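Local coordinates for protein putative fimbriae assembly chaperone (Salmonella typhimurium, PDB 2CO7) that probably acts as a periplasmic chaperone that binds fimbrial subunits, assists their folding and keeps them ready for assembly into fimbriae, at residues F12-G17 against V95-V100; I42-S47 against F66-N71. One frame throughout, in Å; residues are numbered along the deposited sequence. Where two conformers were deposited one is given.

Contact 1 (F12-G17 against V95-V100); sequences FSVKLG and VCIKAV
Phe-12, Val-14 and Leu-16 turn their side chains toward Ile-97 and Ala-99, and the side-chain pairs are all apolar. The edge of the Phe-12 ring also meets a carbonyl: Ala-99 O lies near the ring plane, 3.4 Å from Phe-12 CE2. That same CE2 packs 3.8 Å from Ala-99 CB. Placing CG anti to the backbone N (chi1 -159°) carries the ring across to Ala-99. Aliphatic packing takes over further along. Val-14 CB rests 4.1 Å from Ala-99 CB, while Val-14 CG2 meets Ile-97 CG2 at 4.0 Å, the two branched side chains crossing at a slant. The directions from CA 12 to 16 and from CA 97 to 100 differ by 157°, close to antiparallel, but the nearest CA atoms, Val-14 and Ala-99, are 6.8 Å apart, too far for a paired backbone. That spacing fits interior packing in the immunoglobulin-like N-terminal domain of the PapD-type chaperones. Here Lys-15 is backbone-bonded to Ser-35, and Phe-12 and Ser-13 pair with a strand of another protein chain, extending the sheet across the interface. In the last apolar pair, both methyls of Leu-16 approach Ile-97 CG1, with CD1 at 3.9 Å and CD2 at 4.0 Å.

Contact 2 (I42-S47 against F66-N71); sequences ILVQSS and FRLEAN
Four backbone hydrogen bonds join Ile-42 and Val-44 to Leu-68 and Phe-66, in two reciprocal pairs with N-H...O angles of at least 156°. Val-44 N donates to Phe-66 O over 2.8 Å, and Phe-66 N returns to Val-44 O at 3.0 Å. In the second pair, Ile-42 N to Leu-68 O and Leu-68 N to Ile-42 O each measure 2.9 Å. Between them stands Leu-43 with Arg-67, a non-hydrogen-bonded pair, completing the register of a hairpin. The N-to-C directions of strands 42-47 and 66-68 differ by 139°, antiparallel with a marked twist.

On the face carrying Leu-43 and Arg-67, a salt bridge within 66-71 links Arg-67 NH1 to Glu-69 OE2 (2.8 Å). Leu-43 CD2 lies along Arg-67 CG (3.8 Å) and CD, near the guanidinium plane at its edge.

The other face is buried more deeply. Phe-66, with CG between its backbone N and carbonyl carbon, lays its ring across Val-44. Val-44 CB makes a CH-pi contact, offset toward the rim, 3.6 Å from the ring centroid and 19° off its normal. At the ring edge, Ser-46 OG lies 3.5 Å from Phe-66 CE2, buried without a polar partner in this conformer, one of two. Val-44 CG2 lies 4.0 Å from Leu-68 CD1, and the side chains of Ile-42 and Leu-68 lie side by side, pointing the same way.

Phe-66 and Leu-68 touch strand 73-80 through Leu-76 and Ser-74. Strand 42-50 pairs on its other side with strand 91-100, where Val-44 packs on Ile-97, so the hairpin sits between strands 73-80 and 91-100.

How the contacts relate
From the N terminus, strand 10-16 comes first, and contact 1 closes a long loop from it to strand 91-100. Contact 2 falls wholly within that loop: 42-47 turns back through a much shorter excursion to meet 66-71, so the two closures nest and do not cross. Their centres are about 8 Å apart. Strands 42-50 and 91-100 are neighbours in one sheet, with probable hydrogen bonds from Lys-98 N to Gln-45 O (2.8 Å) and from Cys-96 N to Ser-47 O (3.0 Å). Contact 2 pairs strands 42-50 and 59-68, and these bonds carry the sheet on to the strand that contact 1 packs against 10-16, all within the PapD N-terminal family region.

Contact 1 (F12-G17 against V95-V100)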
loop_
_atom_site.group_PDB
_atom_site.type_symbol
_atom_site.label_atom_id
_atom_site.label_comp_id
_atom_site.label_asym_id
_atom_site.label_seq_id
_atom_site.Cartn_x
_atom_site.Cartn_y
_atom_site.Cartn_z
ATOM N N PHE B 12 1.733 -7.904 13.923
ATOM C CA PHE B 12 1.693 -6.440 13.984
ATOM C C PHE B 12 0.696 -5.862 13.019
ATOM O O PHE B 12 0.594 -6.321 11.875
ATOM C CB PHE B 12 3.095 -5.840 13.786
ATOM C CG PHE B 12 3.223 -4.438 14.316
ATOM C CD1 PHE B 12 3.046 -4.189 15.673
ATOM C CD2 PHE B 12 3.522 -3.380 13.460
ATOM C CE1 PHE B 12 3.151 -2.908 16.183
ATOM C CE2 PHE B 12 3.618 -2.071 13.968
ATOM C CZ PHE B 12 3.432 -1.860 15.337
ATOM N N SER B 13 -0.060 -4.856 13.492
ATOM C CA SER B 13 -1.114 -4.238 12.701
ATOM C C SER B 13 -1.298 -2.758 13.101
ATOM O O SER B 13 -0.912 -2.357 14.187
ATOM C CB SER B 13 -2.453 -4.979 12.901
ATOM O OG SER B 13 -3.456 -4.374 12.084
ATOM N N VAL B 14 -1.858 -1.957 12.203
ATOM C CA VAL B 14 -2.320 -0.597 12.536
ATOM C C VAL B 14 -3.701 -0.443 11.904
ATOM O O VAL B 14 -3.953 -1.013 10.833
ATOM C CB VAL B 14 -1.311 0.524 12.093
ATOM C CG1 VAL B 14 -1.231 0.666 10.545
ATOM C CG2 VAL B 14 -1.672 1.855 12.717
ATOM N N LYS B 15 -4.614 0.299 12.552
ATOM C CA LYS B 15 -5.969 0.421 12.019
ATOM C C LYS B 15 -6.189 1.849 11.582
ATOM O O LYS B 15 -5.929 2.751 12.361
ATOM C CB LYS B 15 -6.981 0.069 13.133
ATOM C CG LYS B 15 -8.469 0.243 12.738
ATOM C CD LYS B 15 -9.366 -0.038 13.975
ATOM C CE LYS B 15 -10.814 0.311 13.742
ATOM N NZ LYS B 15 -11.623 0.084 14.974
ATOM N N LEU B 16 -6.663 2.062 10.350
ATOM C CA LEU B 16 -7.061 3.396 9.914
ATOM C C LEU B 16 -8.567 3.403 9.753
ATOM O O LEU B 16 -9.178 2.374 9.411
ATOM C CB LEU B 16 -6.386 3.758 8.572
ATOM C CG LEU B 16 -4.939 4.246 8.595
ATOM C CD1 LEU B 16 -4.006 3.499 9.518
ATOM C CD2 LEU B 16 -4.363 4.344 7.167
ATOM N N GLY B 17 -9.181 4.549 10.009
ATOM C CA GLY B 17 -10.630 4.624 9.996
ATOM C C GLY B 17 -11.311 4.486 8.655
ATOM O O GLY B 17 -12.515 4.240 8.582
ATOM N N VAL B 95 -1.658 9.720 2.176
ATOM C CA VAL B 95 -1.458 9.944 3.611
ATOM C C VAL B 95 -1.030 8.579 4.179
ATOM O O VAL B 95 -1.757 7.608 4.080
ATOM C CB VAL B 95 -2.711 10.609 4.300
ATOM C CG1 VAL B 95 -4.016 9.767 4.181
ATOM C CG2 VAL B 95 -2.425 10.919 5.760
ATOM N N CYS B 96 0.166 8.561 4.772
ATOM C CA CYS B 96 0.813 7.338 5.218
ATOM C C CYS B 96 1.024 7.387 6.725
ATOM O O CYS B 96 1.360 8.428 7.287
ATOM C CB CYS B 96 2.160 7.214 4.552
ATOM S SG CYS B 96 2.091 6.906 2.772
ATOM N N ILE B 97 0.816 6.242 7.345
ATOM C CA ILE B 97 0.911 6.079 8.786
ATOM C C ILE B 97 1.958 5.012 8.989
ATOM O O ILE B 97 1.739 3.875 8.552
ATOM C CB ILE B 97 -0.448 5.536 9.350
ATOM C CG1 ILE B 97 -1.611 6.502 9.098
ATOM C CG2 ILE B 97 -0.342 5.130 10.837
ATOM C CD1 ILE B 97 -1.332 7.907 9.428
ATOM N N LYS B 98 3.090 5.391 9.586
ATOM C CA LYS B 98 4.160 4.446 9.936
ATOM C C LYS B 98 4.021 4.078 11.403
ATOM O O LYS B 98 3.985 4.971 12.274
ATOM C CB LYS B 98 5.547 5.070 9.740
ATOM C CG LYS B 98 6.702 4.083 10.053
ATOM C CD LYS B 98 8.093 4.735 10.000
ATOM C CE LYS B 98 8.365 5.363 8.631
ATOM N NZ LYS B 98 8.558 4.285 7.603
ATOM N N ALA B 99 3.981 2.773 11.669
ATOM C CA ALA B 99 3.783 2.279 13.043
ATOM C C ALA B 99 4.975 1.404 13.391
ATOM O O ALA B 99 5.388 0.539 12.614
ATOM C CB ALA B 99 2.469 1.515 13.175
ATOM N N VAL B 100 5.510 1.647 14.578
ATOM C CA VAL B 100 6.761 1.051 15.026
ATOM C C VAL B 100 6.578 0.510 16.458
ATOM O O VAL B 100 6.281 1.280 17.374
ATOM C CB VAL B 100 7.903 2.106 14.950
ATOM C CG1 VAL B 100 9.163 1.580 15.527
ATOM C CG2 VAL B 100 8.110 2.558 13.477
#

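Contact 2 (I42-S47 against F66-N71)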
loop_
_atom_site.group_PDB
_atom_site.type_symbol
_atom_site.label_atom_id
_atom_site.label_comp_id
_atom_site.label_asym_id
_atom_site.label_seq_id
_atom_site.Cartn_x
_atom_site.Cartn_y
_atom_site.Cartn_z
ATOM N N ILE B 42 2.765 1.841 20.839
ATOM C CA ILE B 42 3.476 1.976 19.573
ATOM C C ILE B 42 3.774 3.432 19.257
ATOM O O ILE B 42 3.101 4.325 19.737
ATOM C CB ILE B 42 2.704 1.348 18.398
ATOM C CG1 ILE B 42 1.418 2.106 18.106
ATOM C CG2 ILE B 42 2.468 -0.127 18.655
ATOM C CD1 ILE B 42 0.664 1.659 16.805
ATOM N N LEU B 43 4.794 3.651 18.441
ATOM C CA LEU B 43 5.119 4.987 17.968
ATOM C C LEU B 43 4.548 5.134 16.557
ATOM O O LEU B 43 4.561 4.193 15.756
ATOM C CB LEU B 43 6.634 5.225 17.969
ATOM C CG LEU B 43 7.401 5.208 19.287
ATOM C CD1 LEU B 43 8.916 5.532 19.107
ATOM C CD2 LEU B 43 6.760 6.213 20.253
ATOM N N VAL B 44 4.032 6.314 16.260
ATOM C CA VAL B 44 3.395 6.544 14.972
ATOM C C VAL B 44 3.930 7.828 14.332
ATOM O O VAL B 44 4.151 8.816 15.026
ATOM C CB VAL B 44 1.858 6.588 15.081
ATOM C CG1 VAL B 44 1.215 6.658 13.692
ATOM C CG2 VAL B 44 1.326 5.347 15.766
ATOM N N GLN B 45 4.151 7.777 13.023
ATOM C CA GLN B 45 4.516 8.933 12.242
ATOM C C GLN B 45 3.527 9.035 11.090
ATOM O O GLN B 45 3.237 8.045 10.411
ATOM C CB GLN B 45 5.934 8.772 11.721
ATOM C CG GLN B 45 6.401 9.871 10.784
ATOM C CD GLN B 45 7.405 9.349 9.796
ATOM O OE1 GLN B 45 8.538 9.014 10.149
ATOM N NE2 GLN B 45 6.987 9.246 8.552
ATOM N N SER B 46 2.993 10.228 10.874
ATOM C CA SER B 46 2.147 10.438 9.717
ATOM C C SER B 46 2.785 11.456 8.803
ATOM O O SER B 46 3.394 12.465 9.263
ATOM C CB SER B 46 0.754 10.893 10.120
ATOM O OG SER B 46 0.263 10.146 11.207
ATOM N N SER B 47 2.684 11.176 7.504
ATOM C CA SER B 47 3.214 12.044 6.458
ATOM C C SER B 47 2.240 12.092 5.264
ATOM O O SER B 47 1.418 11.216 5.126
ATOM C CB SER B 47 4.585 11.503 5.994
ATOM O OG SER B 47 4.440 10.142 5.572
ATOM N N PHE B 66 3.518 10.780 17.167
ATOM C CA PHE B 66 2.789 10.553 18.430
ATOM C C PHE B 66 2.967 9.115 18.902
ATOM O O PHE B 66 3.458 8.266 18.158
ATOM C CB PHE B 66 1.288 10.885 18.257
ATOM C CG PHE B 66 0.604 10.145 17.108
ATOM C CD1 PHE B 66 -0.285 9.107 17.380
ATOM C CD2 PHE B 66 0.790 10.533 15.772
ATOM C CE1 PHE B 66 -0.956 8.432 16.367
ATOM C CE2 PHE B 66 0.122 9.860 14.722
ATOM C CZ PHE B 66 -0.766 8.814 15.026
ATOM N N ARG B 67 2.574 8.860 20.140
ATOM C CA ARG B 67 2.661 7.541 20.716
ATOM C C ARG B 67 1.221 7.135 20.976
ATOM O O ARG B 67 0.430 7.929 21.497
ATOM C CB ARG B 67 3.474 7.614 22.010
ATOM C CG ARG B 67 3.847 6.283 22.652
ATOM C CD ARG B 67 4.931 6.617 23.683
ATOM N NE ARG B 67 5.451 5.472 24.426
ATOM C CZ ARG B 67 4.964 5.041 25.585
ATOM N NH1 ARG B 67 3.897 5.620 26.117
ATOM N NH2 ARG B 67 5.525 4.008 26.196
ATOM N N LEU B 68 0.883 5.901 20.627
ATOM C CA LEU B 68 -0.406 5.314 21.018
ATOM C C LEU B 68 -0.237 4.286 22.118
ATOM O O LEU B 68 0.604 3.404 22.008
ATOM C CB LEU B 68 -1.094 4.688 19.817
ATOM C CG LEU B 68 -1.616 5.685 18.773
ATOM C CD1 LEU B 68 -2.191 4.858 17.627
ATOM C CD2 LEU B 68 -2.647 6.651 19.368
ATOM N N GLU B 69 -1.022 4.415 23.199
ATOM C CA GLU B 69 -1.059 3.385 24.224
ATOM C C GLU B 69 -1.740 2.142 23.647
ATOM O O GLU B 69 -2.361 2.209 22.571
ATOM C CB GLU B 69 -1.824 3.868 25.472
ATOM C CG GLU B 69 -1.223 5.096 26.170
ATOM C CD GLU B 69 0.223 4.874 26.633
ATOM O OE1 GLU B 69 0.434 4.651 27.831
ATOM O OE2 GLU B 69 1.154 4.919 25.793
ATOM N N ALA B 70 -1.632 1.038 24.388
ATOM C CA ALA B 70 -2.320 -0.223 24.078
ATOM C C ALA B 70 -3.761 0.138 23.714
ATOM O O ALA B 70 -4.445 0.798 24.505
ATOM C CB ALA B 70 -2.303 -1.176 25.317
ATOM N N ASN B 71 -4.217 -0.342 22.561
ATOM C CA ASN B 71 -5.630 -0.224 22.128
ATOM C C ASN B 71 -6.164 1.213 21.984
ATOM O O ASN B 71 -7.367 1.429 21.864
ATOM C CB ASN B 71 -6.572 -1.074 23.038
ATOM C CG ASN B 71 -5.873 -2.289 23.664
ATOM O OD1 ASN B 71 -5.251 -2.197 24.736
ATOM N ND2 ASN B 71 -6.016 -3.424 23.045
#